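Local coordinates for rhomboid protease GlpG (Haemophilus influenzae, PDB 2NR9), which probably catalyses intramembrane proteolysis, cleaving transmembrane segments of its substrates with a serine-histidine dyad whose two members come from different membrane-spanning helices, at residues L64-L67 with F68-W72; A25-L28 with G29-D33; A168-S171 with G172-G176; T12-L15 with T16-V20; S116-V119 with Y120-G124. The protein carries 2 engineered substitutions. One frame throughout, in Å; residues are numbered along the deposited sequence.

In the fold
Five local contacts, each made by neighbouring turns of the chain, sample the helical bundle of this rhomboid protease. In chain order they are interactions 4 and 2, which share helix 10-27, then interaction 1 on helix 63-84, interaction 5 on helix 116-131 and interaction 3 on helix 166-191. Interactions 3 and 5, with centres about 6 Å apart, set the histidine and serine of the catalytic dyad on adjacent helices. Interaction 1, its centre about 12 Å from those of interactions 4 and 5, touches both, so helix 63-84 packs between helix 10-27 and helix 116-131, which bears the nucleophile. Interaction 2, about 29 Å from interaction 3 between centres, lies at the surface.

Interaction 1: residues L64-L67 with F68-W72; sequences LHIL and FNLSW. With PQE (3,6,12,15,18,21,24-heptaoxahexatriacontan-1-ol), chain F.
Phe68 and Leu64 come together because chi1 of -80° swings the phenyl ring back beside its own backbone N, toward the preceding turn. The ring lies alongside the leucine, with Phe68 CE1 3.8 Å from Leu64 CD2, and its edge is turned to Leu64 O, which Phe68 CD1 approaches to 3.4 Å. The hydroxyl of Ser71 is turned the same way, chi1 -59°, and points at Leu67 O; the modelled separation of OG from that oxygen, 2.5 Å, is very short and its exact value doubtful. Ser71 N donates to the same Leu67 O from 3.2 Å, approaching from above the carbonyl plane. All of this takes place on helix 63-84, within the second predicted transmembrane segment of the rhomboid domain, and the regular i to i+4 backbone bonds run through it. On another face Ile66 and Leu70 point the same way, Ile66 CG1 lying 3.9 Å from Leu70 CG. The bound polyether PQE runs beside this side of the helix, its C57 3.6 Å from Ile66 CG2 and its C53 3.7 Å from Leu67 CD1. His65 and Asn69 occupy the buried flank, their ring and amide planes 64° apart. The imidazole is held by its ND1, which is hydrogen-bonded to Leu61 N, while Asn69 OD1 takes a weak hydrogen bond from His60 NE2. Leu70 packs against Cys19 and Val20 of helix 10-27, and Asn69 reaches the nucleophile Ser116 on helix 116-131.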
# COMPACT_ATOMS: atom_id res chain seq x y z
N LEU A 64 -2.07 -15.62 5.54
CA LEU A 64 -0.72 -15.05 5.51
C LEU A 64 -0.71 -13.81 4.64
O LEU A 64 -0.03 -12.82 4.94
CB LEU A 64 0.30 -16.07 4.99
CG LEU A 64 0.67 -17.23 5.92
CD1 LEU A 64 1.53 -18.25 5.20
CD2 LEU A 64 1.37 -16.70 7.16
N HIS A 65 -1.45 -13.86 3.54
CA HIS A 65 -1.55 -12.74 2.65
C HIS A 65 -1.96 -11.49 3.43
O HIS A 65 -1.21 -10.51 3.50
CB HIS A 65 -2.56 -13.05 1.53
CG HIS A 65 -2.63 -12.01 0.46
ND1 HIS A 65 -3.80 -11.67 -0.17
CD2 HIS A 65 -1.68 -11.16 -0.02
CE1 HIS A 65 -3.57 -10.71 -1.05
NE2 HIS A 65 -2.29 -10.37 -0.97
N ILE A 66 -3.07 -11.59 4.15
CA ILE A 66 -3.59 -10.46 4.90
C ILE A 66 -2.77 -10.18 6.16
O ILE A 66 -2.60 -9.02 6.54
CB ILE A 66 -5.09 -10.66 5.25
CG1 ILE A 66 -5.69 -9.38 5.82
CG2 ILE A 66 -5.29 -11.83 6.21
CD1 ILE A 66 -7.17 -9.47 6.07
N LEU A 67 -2.20 -11.22 6.76
CA LEU A 67 -1.39 -11.06 7.97
C LEU A 67 -0.13 -10.23 7.71
O LEU A 67 0.22 -9.35 8.49
CB LEU A 67 -1.01 -12.41 8.57
CG LEU A 67 -0.19 -12.34 9.85
CD1 LEU A 67 -0.94 -11.56 10.93
CD2 LEU A 67 0.18 -13.73 10.35
N PHE A 68 0.58 -10.57 6.63
CA PHE A 68 1.79 -9.83 6.28
C PHE A 68 1.47 -8.43 5.75
O PHE A 68 2.10 -7.45 6.16
CB PHE A 68 2.66 -10.62 5.30
CG PHE A 68 3.51 -11.68 5.96
CD1 PHE A 68 2.92 -12.79 6.55
CD2 PHE A 68 4.89 -11.57 5.98
CE1 PHE A 68 3.70 -13.76 7.17
CE2 PHE A 68 5.67 -12.54 6.59
CZ PHE A 68 5.08 -13.64 7.18
N ASN A 69 0.46 -8.32 4.90
CA ASN A 69 0.07 -7.00 4.39
C ASN A 69 -0.32 -6.02 5.50
O ASN A 69 0.23 -4.92 5.57
CB ASN A 69 -1.06 -7.11 3.37
CG ASN A 69 -0.56 -7.56 2.02
OD1 ASN A 69 -1.29 -7.48 1.03
ND2 ASN A 69 0.70 -7.96 1.95
N LEU A 70 -1.25 -6.43 6.36
CA LEU A 70 -1.71 -5.56 7.45
C LEU A 70 -0.64 -5.22 8.49
O LEU A 70 -0.67 -4.13 9.06
CB LEU A 70 -2.96 -6.13 8.13
CG LEU A 70 -4.25 -6.02 7.31
CD1 LEU A 70 -5.48 -6.21 8.18
CD2 LEU A 70 -4.30 -4.66 6.64
N SER A 71 0.24 -6.18 8.79
CA SER A 71 1.33 -5.93 9.73
C SER A 71 2.20 -4.78 9.23
O SER A 71 2.40 -3.79 9.93
CB SER A 71 2.21 -7.18 9.89
OG SER A 71 1.46 -8.29 10.36
N TRP A 72 2.71 -4.93 8.01
CA TRP A 72 3.56 -3.92 7.39
C TRP A 72 2.84 -2.58 7.18
O TRP A 72 3.42 -1.52 7.41
CB TRP A 72 4.15 -4.44 6.08
CG TRP A 72 5.24 -5.45 6.28
CD1 TRP A 72 5.09 -6.78 6.58
CD2 TRP A 72 6.65 -5.22 6.19
NE1 TRP A 72 6.32 -7.38 6.69
CE2 TRP A 72 7.29 -6.45 6.45
CE3 TRP A 72 7.43 -4.09 5.91
CZ2 TRP A 72 8.68 -6.58 6.45
CZ3 TRP A 72 8.80 -4.22 5.90
CH2 TRP A 72 9.42 -5.46 6.17
O47 PQE F . -9.23 -20.08 7.47
C68 PQE F . -8.17 -20.52 6.61
C52 PQE F . -8.14 -19.65 5.35
O70 PQE F . -7.05 -20.07 4.52
C55 PQE F . -5.89 -19.27 4.72
C58 PQE F . -4.68 -19.96 4.08
O71 PQE F . -3.48 -19.42 4.63
C61 PQE F . -2.76 -20.40 5.39
C62 PQE F . -3.75 -21.31 6.12
C63 PQE F . -3.32 -21.56 7.56
C66 PQE F . -2.65 -20.33 8.16
C67 PQE F . -3.64 -19.53 9.00
O72 PQE F . -3.00 -18.33 9.47
C65 PQE F . -3.88 -17.55 10.27
C64 PQE F . -3.20 -16.23 10.66
O73 PQE F . -4.15 -15.35 11.26
C60 PQE F . -5.28 -15.12 10.41
C59 PQE F . -5.65 -13.64 10.46
O74 PQE F . -6.88 -13.43 9.75
C57 PQE F . -7.04 -12.07 9.36
C56 PQE F . -6.59 -11.14 10.48
O75 PQE F . -5.41 -10.44 10.09
C54 PQE F . -4.60 -10.09 11.22
C53 PQE F . -3.59 -9.02 10.82
O76 PQE F . -3.55 -8.00 11.81
C51 PQE F . -2.21 -7.59 12.11
C50 PQE F . -2.22 -6.35 13.00
C49 PQE F . -0.85 -5.68 13.02
C48 PQE F . -0.33 -5.52 14.44
C47 PQE F . 1.08 -4.92 14.44
C46 PQE F . 2.09 -5.90 15.03
C45 PQE F . 3.51 -5.54 14.61
C44 PQE F . 4.49 -6.66 14.96
C43 PQE F . 5.94 -6.23 14.70
C42 PQE F . 6.81 -6.45 15.93
C41 PQE F . 8.20 -6.95 15.54
C40 PQE F . 8.64 -8.10 16.43

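Interaction 2: residues A25-L28 with G29-D33; sequences AQQL and GFEDD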
# COMPACT_ATOMS: atom_id res chain seq x y z
N ALA A 25 -15.74 -11.43 6.24
CA ALA A 25 -16.93 -11.60 5.42
C ALA A 25 -16.68 -12.65 4.33
O ALA A 25 -17.55 -13.47 4.04
CB ALA A 25 -17.36 -10.27 4.80
N GLN A 26 -15.49 -12.62 3.74
CA GLN A 26 -15.14 -13.59 2.71
C GLN A 26 -15.29 -15.02 3.23
O GLN A 26 -15.62 -15.93 2.47
CB GLN A 26 -13.71 -13.37 2.20
CG GLN A 26 -13.50 -12.07 1.45
CD GLN A 26 -12.06 -11.87 1.01
OE1 GLN A 26 -11.45 -10.85 1.32
NE2 GLN A 26 -11.50 -12.86 0.32
N GLN A 27 -15.08 -15.20 4.53
CA GLN A 27 -15.07 -16.54 5.14
C GLN A 27 -16.43 -17.11 5.60
O GLN A 27 -16.54 -18.31 5.83
CB GLN A 27 -14.07 -16.59 6.32
CG GLN A 27 -12.73 -15.89 6.05
CD GLN A 27 -11.92 -16.56 4.94
OE1 GLN A 27 -11.79 -17.78 4.90
NE2 GLN A 27 -11.31 -15.74 4.09
N LEU A 28 -17.44 -16.25 5.77
CA LEU A 28 -18.75 -16.75 6.26
C LEU A 28 -19.89 -16.59 5.28
O LEU A 28 -20.94 -16.05 5.62
CB LEU A 28 -19.16 -16.06 7.57
CG LEU A 28 -18.16 -15.34 8.45
CD1 LEU A 28 -18.36 -13.82 8.26
CD2 LEU A 28 -18.44 -15.70 9.89
N GLY A 29 -19.71 -17.10 4.07
CA GLY A 29 -20.75 -16.98 3.07
C GLY A 29 -20.15 -17.08 1.69
O GLY A 29 -20.24 -18.12 1.05
N PHE A 30 -19.51 -16.01 1.24
CA PHE A 30 -18.88 -16.06 -0.06
C PHE A 30 -18.02 -14.87 -0.47
O PHE A 30 -18.44 -13.71 -0.39
CB PHE A 30 -19.89 -16.43 -1.15
CG PHE A 30 -21.00 -15.43 -1.31
CD1 PHE A 30 -21.01 -14.56 -2.39
CD2 PHE A 30 -22.04 -15.38 -0.40
CE1 PHE A 30 -22.05 -13.65 -2.55
CE2 PHE A 30 -23.07 -14.46 -0.55
CZ PHE A 30 -23.07 -13.60 -1.63
N GLU A 31 -16.81 -15.20 -0.92
CA GLU A 31 -15.91 -14.22 -1.46
C GLU A 31 -16.45 -13.83 -2.83
O GLU A 31 -16.08 -12.80 -3.38
CB GLU A 31 -14.51 -14.83 -1.62
CG GLU A 31 -13.87 -15.30 -0.33
CD GLU A 31 -12.46 -15.81 -0.53
OE1 GLU A 31 -11.65 -15.73 0.41
OE2 GLU A 31 -12.15 -16.27 -1.65
N ASP A 32 -17.32 -14.68 -3.38
CA ASP A 32 -17.88 -14.45 -4.71
C ASP A 32 -18.49 -13.07 -4.89
O ASP A 32 -18.05 -12.31 -5.75
CB ASP A 32 -18.88 -15.55 -5.09
CG ASP A 32 -18.20 -16.90 -5.31
OD1 ASP A 32 -16.98 -16.91 -5.56
OD2 ASP A 32 -18.90 -17.93 -5.25
N ASP A 33 -19.53 -12.75 -4.13
CA ASP A 33 -20.13 -11.41 -4.17
C ASP A 33 -19.03 -10.35 -4.03
O ASP A 33 -18.87 -9.49 -4.90
CB ASP A 33 -21.15 -11.26 -3.02
CG ASP A 33 -21.20 -9.83 -2.48
OD1 ASP A 33 -20.57 -9.58 -1.41
OD2 ASP A 33 -21.74 -8.93 -3.17
O HOH W 1 -9.71 -17.07 1.50
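Gln26 and Glu31 approach each other obliquely, and their chains, both extended beyond CG, bring the two end groups together. The amide and carboxylate planes are 56° apart. The aliphatic parts are tightly packed, Glu31 CG being 3.2 Å from Gln26 CB. Farther out, Gln26 NE2 points to Glu31 OE1 at 2.9 Å, but the N-H is bent to 131° and the bond is weak. The stronger partner of that amide nitrogen is His60 O, which therefore does more to fix the amide. Gln27 comes to the same carboxylate with its chain folded at the second torsion, and its amide plane stands 85° from that of Glu31. A water joins the two, donating to Glu31 OE1 at 2.6 Å and accepting weakly from Gln27 NE2. Between these side chains the backbone leaves helix 10-27, turns at Gly29 and enters helix 31-38. The backbone angles at Gly29 are ones open to glycine, with the Leu28 carbonyl close by. Glu31 OE1 thus receives one weak amide N-H and one water O-H, which would probably help to stabilise the negative charge of the carboxylate at this surface turn.

Interaction 3: residues A168-S171 with G172-G176; sequences AHIS and GLIVG. With PQE (3,6,12,15,18,21,24-heptaoxahexatriacontan-1-ol), chain E.
Leu173 N donates to His169 O at 2.9 Å, one of the backbone hydrogen bonds that join 168-171 to 172-176, successive turns of helix 166-191. Val175 N reaches Ser171 O at the same length. The bond from Gly172 N to Ala168 O is as short, 2.9 Å, but less straight: its N-H is bent to 136° and the donor stands above the carbonyl plane. At Gly172 the chain passes close to Ala168 O, which a residue without a side chain allows.

Side-chain polar groups turn to partners beyond these turns. With chi1 at 59°, Ser171 OG sits between its backbone N and carbonyl carbon, and is hydrogen-bonded to Ala167 O, one turn back. His169, an active-site residue, uses its NE2 to meet Ser116 OG, the nucleophile, in the serine-histidine dyad of the rhomboid family.

Among the apolar contacts, Ile170 CG2 lies 4.1 Å from Ile174 CD1. The bound polyether PQE runs past these two isoleucines, its C57 3.9 Å from Ile174 CD1, and reaches Ser171, whose CB is 3.6 Å from its C59. Separately, Ile174 CG1 packs closely on a carbonyl, 3.2 Å from Ile170 O.

Two other helices flank this one. Ser171 also faces helix 86-108, where it touches Thr100 and Val103, and Val175 touches Ile99 there. Toward helix 116-131 the His169 ring meets that of Tyr120, with planes at about 40°, and Gly172 O lies against Ala121 CB, so the helix bearing the histidine sits directly beside the one bearing the serine.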
# COMPACT_ATOMS: atom_id res chain seq x y z
N ALA A 168 2.60 -4.86 -9.48
CA ALA A 168 1.97 -4.02 -8.47
C ALA A 168 2.99 -3.60 -7.42
O ALA A 168 3.00 -2.46 -6.98
CB ALA A 168 0.81 -4.77 -7.82
N HIS A 169 3.86 -4.52 -7.05
CA HIS A 169 4.87 -4.24 -6.04
C HIS A 169 5.89 -3.21 -6.51
O HIS A 169 6.23 -2.27 -5.78
CB HIS A 169 5.58 -5.52 -5.59
CG HIS A 169 4.66 -6.52 -4.98
ND1 HIS A 169 4.85 -7.88 -5.11
CD2 HIS A 169 3.49 -6.37 -4.32
CE1 HIS A 169 3.88 -8.52 -4.48
NE2 HIS A 169 3.03 -7.63 -4.00
N ILE A 170 6.37 -3.39 -7.74
CA ILE A 170 7.37 -2.51 -8.31
C ILE A 170 6.82 -1.12 -8.61
O ILE A 170 7.43 -0.12 -8.24
CB ILE A 170 8.02 -3.11 -9.57
CG1 ILE A 170 8.75 -4.41 -9.20
CG2 ILE A 170 9.00 -2.13 -10.18
CD1 ILE A 170 9.63 -4.95 -10.31
N SER A 171 5.64 -1.06 -9.22
CA SER A 171 5.03 0.24 -9.48
C SER A 171 4.69 0.92 -8.16
O SER A 171 4.72 2.14 -8.06
CB SER A 171 3.79 0.11 -10.36
OG SER A 171 2.83 -0.73 -9.77
N GLY A 172 4.40 0.12 -7.13
CA GLY A 172 4.10 0.65 -5.80
C GLY A 172 5.31 1.31 -5.19
O GLY A 172 5.25 2.45 -4.75
N LEU A 173 6.43 0.61 -5.22
CA LEU A 173 7.69 1.14 -4.71
C LEU A 173 8.02 2.44 -5.43
O LEU A 173 8.39 3.44 -4.81
CB LEU A 173 8.80 0.12 -4.93
CG LEU A 173 10.16 0.39 -4.31
CD1 LEU A 173 10.03 0.54 -2.80
CD2 LEU A 173 11.13 -0.73 -4.67
N ILE A 174 7.85 2.43 -6.75
CA ILE A 174 8.17 3.58 -7.58
C ILE A 174 7.30 4.78 -7.24
O ILE A 174 7.79 5.90 -7.14
CB ILE A 174 8.04 3.23 -9.08
CG1 ILE A 174 9.16 2.26 -9.49
CG2 ILE A 174 8.10 4.49 -9.93
CD1 ILE A 174 9.18 1.93 -10.98
N VAL A 175 6.01 4.54 -7.04
CA VAL A 175 5.11 5.61 -6.64
C VAL A 175 5.61 6.23 -5.34
O VAL A 175 5.68 7.45 -5.21
CB VAL A 175 3.68 5.11 -6.43
CG1 VAL A 175 2.84 6.16 -5.68
CG2 VAL A 175 3.03 4.73 -7.76
N GLY A 176 5.95 5.38 -4.37
CA GLY A 176 6.41 5.85 -3.07
C GLY A 176 7.71 6.61 -3.14
O GLY A 176 7.85 7.68 -2.55
O47 PQE E . 2.66 16.11 -1.93
C68 PQE E . 2.23 16.01 -3.30
C52 PQE E . 3.42 16.23 -4.23
O70 PQE E . 3.18 15.60 -5.49
C55 PQE E . 3.70 14.27 -5.52
C58 PQE E . 3.51 13.68 -6.92
O71 PQE E . 2.85 12.42 -6.81
C61 PQE E . 3.74 11.32 -7.03
C62 PQE E . 3.28 10.55 -8.27
C63 PQE E . 4.14 9.32 -8.51
C66 PQE E . 3.51 8.42 -9.57
C67 PQE E . 4.57 7.83 -10.49
O72 PQE E . 4.14 7.93 -11.85
C65 PQE E . 3.66 6.69 -12.35
C64 PQE E . 4.62 5.57 -11.96
O73 PQE E . 4.16 4.34 -12.51
C60 PQE E . 5.10 3.28 -12.35
C59 PQE E . 4.70 2.11 -13.23
O74 PQE E . 5.58 2.02 -14.35
C57 PQE E . 6.81 1.39 -14.00
C56 PQE E . 6.84 -0.02 -14.58
O75 PQE E . 6.91 -0.98 -13.53
C54 PQE E . 6.43 -2.25 -13.96
C53 PQE E . 7.48 -3.32 -13.68
O76 PQE E . 6.96 -4.60 -14.04
C51 PQE E . 7.96 -5.61 -14.04
C50 PQE E . 7.34 -6.94 -13.63
C49 PQE E . 8.35 -7.81 -12.90
C48 PQE E . 8.39 -9.22 -13.50
C47 PQE E . 9.82 -9.64 -13.82
C46 PQE E . 9.95 -11.16 -13.87
C45 PQE E . 9.95 -11.66 -15.32
C44 PQE E . 9.34 -13.05 -15.41
C43 PQE E . 9.70 -13.72 -16.74
C42 PQE E . 9.53 -15.23 -16.66
C41 PQE E . 10.86 -15.93 -16.44
C40 PQE E . 11.07 -17.05 -17.44

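Interaction 4: residues T12-L15 with T16-V20; sequences TLIL and TALCV
Thr16 takes hold of Thr12 O with two donors. Its OG1 lies 2.9 Å from that oxygen and approaches from above the carbonyl plane, while its N, also at 2.9 Å, comes nearly along the C=O axis. The hydroxyl can do this because chi1 of -56° holds OG1 beside the backbone N, so both donors face the preceding turn. The two threonine side chains lie alongside each other, pointing the same way, with Thr12 CG2 4.1 Å from Thr16 OG1. On another side of the helix Ile14 and Leu18 repeat this parallel placement in apolar form: CG2 of Ile14 is 4.1 Å from CD1 of Leu18, and Leu18 CG sits 3.3 Å from Ile14 O. Ala17 N completes a regular bond to Leu13 O, and Cys19 N one to Leu15 O, at 3.1 Å.

These are successive turns of helix 10-27, the first predicted transmembrane helix, in which a hydroxyl bonded back to the i-4 carbonyl satisfies a polar group within the helix itself. Thr16 is buried, and its intrahelical bond leaves its methyl to pack against Leu70 of helix 63-84. Thr12 places its own hydroxyl differently, in a hydrogen bond with Glu81 OE1, which ties the start of this turn to the far end of helix 63-84. Farther round, Leu15 rests on Phe73 of that helix and on Tyr93 of helix 86-108, and Cys19 touches Leu58 and His60. Leu18 lies on the other flank, where it touches the bound phospholipid fragment PA6.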
# COMPACT_ATOMS: atom_id res chain seq x y z
N THR A 12 -5.10 4.86 9.17
CA THR A 12 -4.43 3.56 9.23
C THR A 12 -5.37 2.54 9.85
O THR A 12 -5.61 1.47 9.28
CB THR A 12 -3.16 3.63 10.12
OG1 THR A 12 -2.22 4.55 9.55
CG2 THR A 12 -2.52 2.26 10.23
N LEU A 13 -5.89 2.88 11.02
CA LEU A 13 -6.81 2.02 11.74
C LEU A 13 -8.06 1.68 10.93
O LEU A 13 -8.46 0.53 10.87
CB LEU A 13 -7.18 2.64 13.09
CG LEU A 13 -6.05 2.55 14.12
CD1 LEU A 13 -6.30 3.47 15.30
CD2 LEU A 13 -5.87 1.11 14.59
N ILE A 14 -8.68 2.69 10.32
CA ILE A 14 -9.87 2.46 9.50
C ILE A 14 -9.60 1.50 8.34
O ILE A 14 -10.43 0.63 8.05
CB ILE A 14 -10.46 3.77 8.94
CG1 ILE A 14 -11.16 4.57 10.04
CG2 ILE A 14 -11.45 3.46 7.82
CD1 ILE A 14 -11.81 5.85 9.55
N LEU A 15 -8.47 1.67 7.67
CA LEU A 15 -8.12 0.82 6.52
C LEU A 15 -7.78 -0.61 6.95
O LEU A 15 -8.16 -1.58 6.28
CB LEU A 15 -6.97 1.44 5.71
CG LEU A 15 -7.33 2.70 4.92
CD1 LEU A 15 -6.08 3.35 4.32
CD2 LEU A 15 -8.36 2.38 3.84
N THR A 16 -7.08 -0.74 8.07
CA THR A 16 -6.75 -2.06 8.58
C THR A 16 -8.03 -2.80 8.98
O THR A 16 -8.26 -3.93 8.54
CB THR A 16 -5.80 -1.95 9.78
OG1 THR A 16 -4.63 -1.21 9.39
CG2 THR A 16 -5.38 -3.34 10.26
N ALA A 17 -8.88 -2.13 9.75
CA ALA A 17 -10.14 -2.73 10.20
C ALA A 17 -11.09 -3.08 9.04
O ALA A 17 -11.84 -4.05 9.13
CB ALA A 17 -10.83 -1.82 11.21
N LEU A 18 -11.07 -2.28 7.98
CA LEU A 18 -11.89 -2.57 6.80
C LEU A 18 -11.43 -3.84 6.12
O LEU A 18 -12.25 -4.66 5.68
CB LEU A 18 -11.87 -1.41 5.80
CG LEU A 18 -12.86 -0.26 6.00
CD1 LEU A 18 -12.65 0.80 4.94
CD2 LEU A 18 -14.28 -0.79 5.95
N CYS A 19 -10.12 -3.99 5.98
CA CYS A 19 -9.54 -5.18 5.38
C CYS A 19 -9.93 -6.41 6.18
O CYS A 19 -10.35 -7.42 5.61
CB CYS A 19 -8.02 -5.07 5.27
SG CYS A 19 -7.43 -3.97 3.93
N VAL A 20 -9.80 -6.33 7.50
CA VAL A 20 -10.16 -7.44 8.37
C VAL A 20 -11.64 -7.79 8.24
O VAL A 20 -12.00 -8.96 8.16
CB VAL A 20 -9.85 -7.14 9.87
CG1 VAL A 20 -10.31 -8.31 10.75
CG2 VAL A 20 -8.38 -6.86 10.07

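Interaction 5: residues S116-V119 with Y120-G124; sequences SGVV and YAVLG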
# COMPACT_ATOMS: atom_id res chain seq x y z
N SER A 116 -0.80 -5.22 -0.95
CA SER A 116 0.68 -5.23 -1.11
C SER A 116 1.25 -4.14 -2.02
O SER A 116 2.36 -3.66 -1.79
CB SER A 116 1.20 -6.63 -1.50
OG SER A 116 0.64 -7.07 -2.72
N GLY A 117 0.49 -3.72 -3.03
CA GLY A 117 0.91 -2.63 -3.90
C GLY A 117 0.97 -1.32 -3.12
O GLY A 117 1.83 -0.48 -3.37
N VAL A 118 0.04 -1.15 -2.18
CA VAL A 118 0.02 0.03 -1.32
C VAL A 118 1.15 -0.05 -0.28
O VAL A 118 1.80 0.96 0.02
CB VAL A 118 -1.34 0.19 -0.60
CG1 VAL A 118 -1.31 1.39 0.35
CG2 VAL A 118 -2.45 0.35 -1.62
N VAL A 119 1.41 -1.26 0.21
CA VAL A 119 2.47 -1.49 1.18
C VAL A 119 3.82 -1.04 0.63
O VAL A 119 4.56 -0.31 1.28
CB VAL A 119 2.55 -2.99 1.62
CG1 VAL A 119 3.74 -3.22 2.50
CG2 VAL A 119 1.27 -3.40 2.34
N TYR A 120 4.14 -1.47 -0.59
CA TYR A 120 5.38 -1.07 -1.24
C TYR A 120 5.47 0.43 -1.48
O TYR A 120 6.54 1.03 -1.32
CB TYR A 120 5.62 -1.87 -2.52
CG TYR A 120 6.15 -3.24 -2.22
CD1 TYR A 120 5.30 -4.31 -1.99
CD2 TYR A 120 7.51 -3.43 -2.00
CE1 TYR A 120 5.79 -5.56 -1.64
CE2 TYR A 120 8.01 -4.68 -1.65
CZ TYR A 120 7.14 -5.74 -1.47
OH TYR A 120 7.63 -6.98 -1.13
N ALA A 121 4.36 1.06 -1.85
CA ALA A 121 4.34 2.50 -2.00
C ALA A 121 4.66 3.12 -0.64
O ALA A 121 5.48 4.03 -0.53
CB ALA A 121 2.98 2.97 -2.49
N VAL A 122 4.00 2.62 0.40
CA VAL A 122 4.23 3.08 1.76
C VAL A 122 5.69 2.85 2.19
O VAL A 122 6.33 3.76 2.73
CB VAL A 122 3.25 2.44 2.77
CG1 VAL A 122 3.79 2.52 4.19
CG2 VAL A 122 1.87 3.11 2.67
N LEU A 123 6.22 1.65 1.93
CA LEU A 123 7.62 1.34 2.26
C LEU A 123 8.56 2.22 1.44
O LEU A 123 9.59 2.69 1.94
CB LEU A 123 7.94 -0.14 2.00
CG LEU A 123 7.16 -1.19 2.79
CD1 LEU A 123 7.71 -2.59 2.51
CD2 LEU A 123 7.22 -0.88 4.28
N GLY A 124 8.22 2.43 0.17
CA GLY A 124 9.02 3.28 -0.69
C GLY A 124 9.06 4.71 -0.19
O GLY A 124 10.11 5.35 -0.21
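Tyr120 N donates to Ser116 O at 3.1 Å, one of the backbone hydrogen bonds that join Ser116 and its neighbours to the next turn of helix 116-131. Val122 N donates to Val118 O at 2.8 Å. The bond from Ala121 N to Gly117 O is weak, at 3.3 Å, whereas that from Leu123 N to Val119 O is modelled so short, 2.6 Å, that its exact length is doubtful.

One contact pairs an aromatic edge with a carbonyl. Chi1 of -78° keeps CG of Tyr120 opposite the carbonyl carbon and lays the ring edge against the preceding turn, where CD1 comes to 3.0 Å from Ser116 O, an oxygen lying in the plane of the ring. The same oxygen therefore receives a backbone N-H and faces a ring edge.

Apolar side chains pack side by side one turn apart. Val119 and Leu123 point the same way, with CG1 of the valine 4.0 Å from CG of the leucine. Val118 CG1 and Val122 CG2 are looser, at 4.3 Å.

Ser116, the catalytic nucleophile, stands at the start of this helix, and helix 166-191 with the active-site histidine lies next to this end. On the side of helix 63-84, Leu123 packs on Trp72 and Phe76; toward helix 86-108, Val118 lies on Tyr93 and Ser97, and Ala121 on Ala96. This part of the helix thus lies buried between helices 63-84, 86-108 and 166-191 and nearby loops.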